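CBS domain protein (Sulfolobus tokodaii, PDB 2EF7) is of unknown function but, as a protein with a pair of CBS domains, probably senses or binds an adenosine-containing regulatory ligand. Local coordinates at residues A[21-26]-A[70-75]; A[38-41]-A[46-49]. One frame throughout, in Å; residues are numbered along the deposited sequence.

Contact 1: residues A[21-26]-A[70-75]; sequences AKLNDI and EEFMTA
Ile-26, whose side chain meets Phe-72, is held at the start of its helix by the 2.9 Å hydrogen bond from Ile-26 N to Lys-22 O; this bond closes the first turn behind Lys-22 at the N-cap. The first helix of one CBS domain here receives an aromatic ring from segment 70-75, and the link between 21-26 and 70-75 is purely apolar, with no hydrogen bond between the segments. Leu-23 and Ile-26, three residues apart on the helix, both reach the CZ end of the Phe-72 ring, Leu-23 over one face and Ile-26 obliquely. With Phe-72 CG between its own backbone N and carbonyl carbon (chi1 69°), the ring reaches toward the helix and leads with CZ. Leu-23 crosses it at about a right angle: Leu-23 CG is 3.9 Å from Phe-72 CZ, while Leu-23 CD1 stands 4.1 Å above the ring plane, offset toward the rim. The approach of Ile-26 is from the opposite direction. Its extended chain (chi2 165°) brings Ile-26 CD1 to 4.0 Å from Phe-72 CZ. Around these three side chains, Phe-72 also packs on Ile-50 of strand 45-51 and on Ile-55 and Ala-58 of helix 52-60, and Leu-23 touches Ile-59 of the second subunit. Backbone hydrogen bonds pair Ala-21 with Ala-69 and Glu-70 with Lys-19, holding the two segments side by side. Of the two Leu-23 methyls it is CD1 that lies over the ring, with CG and CB also touching CZ, whereas Leu-23 CD2 ends 5.4 Å from Phe-72 CZ.

Contact 2: residues A[38-41]-A[46-49]; sequences VIVV and PVGI
Val-40 CG1 stands anti to its own N (chi1 -178°), and a chi1 of -74° in Val-47 puts Val-47 CG2 between the backbone N and the carbonyl carbon; Val-40 CG1 and Val-47 CG2 thereby meet at 3.8 Å with the side chains about perpendicular. The strands form the central antiparallel hairpin of the first CBS domain, interrupted by a classic beta bulge in which Val-47 and Gly-48 both face Val-40. The evidence is a shared acceptor: Val-40 O takes a nearly straight hydrogen bond from Val-47 N at 2.8 Å and a weak, bent one from Gly-48 N at 3.4 Å. In return Val-40 N donates to Gly-48 O at 2.9 Å, well aligned at the hydrogen but 55° out of the carbonyl plane. Val-47 CG2 also closes over the shared acceptor, 3.2 Å from Val-40 O. On the sheet face carrying Ile-39, Val-41 and Pro-46, the Ile-39 CG2 methyl rests 4.0 Å from Pro-46 CB. This face packs on Leu-110 of the second CBS domain, whereas Val-40 turns to Ala-69 and Met-73 on the other. Beyond the bulge, the CG1 methylene of Ile-49 lies 3.3 Å from Val-38 O.

Overall arrangement
The centres of contact 1 and contact 2 are about 9 Å apart. Both reach one mixed sheet, contact 1 through strand 74-75 at the end of its second segment; strands 37-42, 45-51 and 74-75 are successive neighbours there. Along the chain, helix 23-33 leaves contact 1 and leads into the hairpin of contact 2; helix 52-60 and a loop then bring 70-75 back alongside it. The junction is direct: Thr-74 N lies 2.8 Å from Ile-49 O, a probable hydrogen bond, and Met-73 SE packs 3.8 Å from Val-40 CB. Contact 1 thus ties segment 70-75 to helix 23-33, while contact 2 supplies the hairpin facing the second CBS domain, consistent with a compact CBS pair.

Contact 1: residues A[21-26]-A[70-75]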
# COMPACT_ATOMS: atom_id res chain seq x y z
N ALA A 21 7.63 -18.39 29.45
CA ALA A 21 7.14 -19.42 28.55
C ALA A 21 8.35 -20.03 27.85
O ALA A 21 9.30 -19.32 27.53
CB ALA A 21 6.20 -18.81 27.53
N LYS A 22 8.32 -21.34 27.59
CA LYS A 22 9.46 -22.01 26.95
C LYS A 22 9.44 -21.88 25.43
O LYS A 22 8.37 -21.84 24.82
CB LYS A 22 9.50 -23.48 27.35
CG LYS A 22 9.62 -23.72 28.84
CD LYS A 22 9.43 -25.20 29.17
CE LYS A 22 9.44 -25.47 30.66
NZ LYS A 22 10.77 -25.18 31.27
N LEU A 23 10.62 -21.84 24.83
CA LEU A 23 10.73 -21.70 23.39
C LEU A 23 9.84 -22.67 22.64
O LEU A 23 9.08 -22.26 21.76
CB LEU A 23 12.19 -21.87 22.95
CG LEU A 23 12.51 -21.68 21.46
CD1 LEU A 23 13.97 -21.29 21.29
CD2 LEU A 23 12.22 -22.96 20.69
N ASN A 24 9.89 -23.95 22.99
CA ASN A 24 9.06 -24.91 22.26
C ASN A 24 7.56 -24.65 22.39
O ASN A 24 6.82 -24.85 21.43
CB ASN A 24 9.38 -26.35 22.67
CG ASN A 24 8.98 -26.67 24.08
OD1 ASN A 24 9.40 -26.00 25.03
ND2 ASN A 24 8.16 -27.70 24.25
N ASP A 25 7.11 -24.19 23.55
CA ASP A 25 5.68 -23.92 23.71
C ASP A 25 5.29 -22.69 22.89
O ASP A 25 4.20 -22.64 22.29
CB ASP A 25 5.30 -23.70 25.18
CG ASP A 25 5.48 -24.95 26.01
OD1 ASP A 25 5.22 -26.05 25.48
OD2 ASP A 25 5.87 -24.85 27.19
N ILE A 26 6.18 -21.71 22.85
CA ILE A 26 5.93 -20.50 22.08
C ILE A 26 5.86 -20.85 20.59
O ILE A 26 4.98 -20.36 19.87
CB ILE A 26 7.05 -19.46 22.30
CG1 ILE A 26 7.09 -19.05 23.77
CG2 ILE A 26 6.82 -18.26 21.39
CD1 ILE A 26 8.39 -18.32 24.17
N GLU A 70 11.83 -14.49 28.00
CA GLU A 70 12.64 -13.32 28.31
C GLU A 70 14.12 -13.44 27.96
O GLU A 70 14.81 -12.44 27.86
CB GLU A 70 12.48 -12.95 29.80
CG GLU A 70 13.10 -13.94 30.77
CD GLU A 70 12.68 -13.69 32.21
OE1 GLU A 70 12.60 -12.51 32.61
OE2 GLU A 70 12.42 -14.68 32.94
N GLU A 71 14.61 -14.66 27.75
CA GLU A 71 16.02 -14.86 27.43
C GLU A 71 16.38 -14.66 25.96
O GLU A 71 17.56 -14.51 25.64
CB GLU A 71 16.49 -16.26 27.84
CG GLU A 71 16.30 -16.61 29.30
CD GLU A 71 16.91 -17.96 29.64
OE1 GLU A 71 18.16 -18.06 29.61
OE2 GLU A 71 16.16 -18.93 29.91
N PHE A 72 15.39 -14.65 25.07
CA PHE A 72 15.71 -14.49 23.65
C PHE A 72 14.79 -13.57 22.88
O PHE A 72 14.96 -13.38 21.67
CB PHE A 72 15.76 -15.86 22.96
CG PHE A 72 14.43 -16.55 22.84
CD1 PHE A 72 13.72 -16.50 21.64
CD2 PHE A 72 13.91 -17.30 23.90
CE1 PHE A 72 12.51 -17.19 21.50
CE2 PHE A 72 12.70 -17.98 23.78
CZ PHE A 72 12.00 -17.93 22.57
N MSE A 73 13.82 -12.98 23.57
CA MSE A 73 12.89 -12.06 22.93
C MSE A 73 13.63 -10.77 22.59
O MSE A 73 14.78 -10.57 22.97
CB MSE A 73 11.77 -11.71 23.91
CG MSE A 73 12.25 -10.83 25.05
SE MSE A 73 10.91 -10.43 26.38
CE MSE A 73 12.04 -9.42 27.64
N THR A 74 12.96 -9.89 21.85
CA THR A 74 13.52 -8.58 21.55
C THR A 74 12.89 -7.77 22.68
O THR A 74 11.66 -7.62 22.72
CB THR A 74 13.03 -8.04 20.20
OG1 THR A 74 13.63 -8.78 19.13
CG2 THR A 74 13.39 -6.56 20.06
N ALA A 75 13.70 -7.29 23.62
CA ALA A 75 13.18 -6.52 24.75
C ALA A 75 12.69 -5.15 24.33
O ALA A 75 13.32 -4.48 23.52
CB ALA A 75 14.25 -6.38 25.83

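Contact 2: residues A[38-41]-A[46-49]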
# COMPACT_ATOMS: atom_id res chain seq x y z
N VAL A 38 4.76 -12.92 18.68
CA VAL A 38 3.88 -12.82 19.82
C VAL A 38 4.44 -11.78 20.76
O VAL A 38 5.64 -11.50 20.77
CB VAL A 38 3.76 -14.17 20.60
CG1 VAL A 38 3.08 -15.22 19.73
CG2 VAL A 38 5.13 -14.64 21.05
N ILE A 39 3.56 -11.18 21.55
CA ILE A 39 3.99 -10.19 22.53
C ILE A 39 4.34 -10.96 23.79
O ILE A 39 3.64 -11.89 24.17
CB ILE A 39 2.84 -9.23 22.87
CG1 ILE A 39 2.39 -8.51 21.60
CG2 ILE A 39 3.27 -8.25 23.96
CD1 ILE A 39 3.50 -7.69 20.94
N VAL A 40 5.45 -10.60 24.43
CA VAL A 40 5.80 -11.26 25.68
C VAL A 40 5.28 -10.34 26.79
O VAL A 40 5.54 -9.13 26.77
CB VAL A 40 7.32 -11.42 25.83
CG1 VAL A 40 7.61 -12.16 27.13
CG2 VAL A 40 7.90 -12.18 24.61
N VAL A 41 4.53 -10.90 27.73
CA VAL A 41 4.00 -10.10 28.83
C VAL A 41 4.48 -10.58 30.18
O VAL A 41 4.87 -11.73 30.37
CB VAL A 41 2.45 -10.08 28.88
CG1 VAL A 41 1.89 -9.46 27.60
CG2 VAL A 41 1.89 -11.47 29.09
N PRO A 46 3.21 -5.75 28.47
CA PRO A 46 4.19 -6.00 27.40
C PRO A 46 5.62 -5.72 27.83
O PRO A 46 5.92 -4.62 28.29
CB PRO A 46 3.76 -5.03 26.29
CG PRO A 46 2.32 -4.73 26.59
CD PRO A 46 2.29 -4.66 28.09
N VAL A 47 6.51 -6.70 27.67
CA VAL A 47 7.92 -6.51 28.01
C VAL A 47 8.82 -6.82 26.82
O VAL A 47 10.04 -6.67 26.88
CB VAL A 47 8.36 -7.38 29.20
CG1 VAL A 47 7.80 -6.82 30.49
CG2 VAL A 47 7.89 -8.81 28.99
N GLY A 48 8.21 -7.25 25.72
CA GLY A 48 9.01 -7.56 24.55
C GLY A 48 8.21 -8.23 23.45
O GLY A 48 6.98 -8.28 23.50
N ILE A 49 8.93 -8.74 22.46
CA ILE A 49 8.31 -9.42 21.34
C ILE A 49 9.22 -10.52 20.82
O ILE A 49 10.45 -10.40 20.84
CB ILE A 49 8.01 -8.42 20.19
CG1 ILE A 49 7.24 -9.12 19.08
CG2 ILE A 49 9.30 -7.84 19.66
CD1 ILE A 49 6.90 -8.21 17.90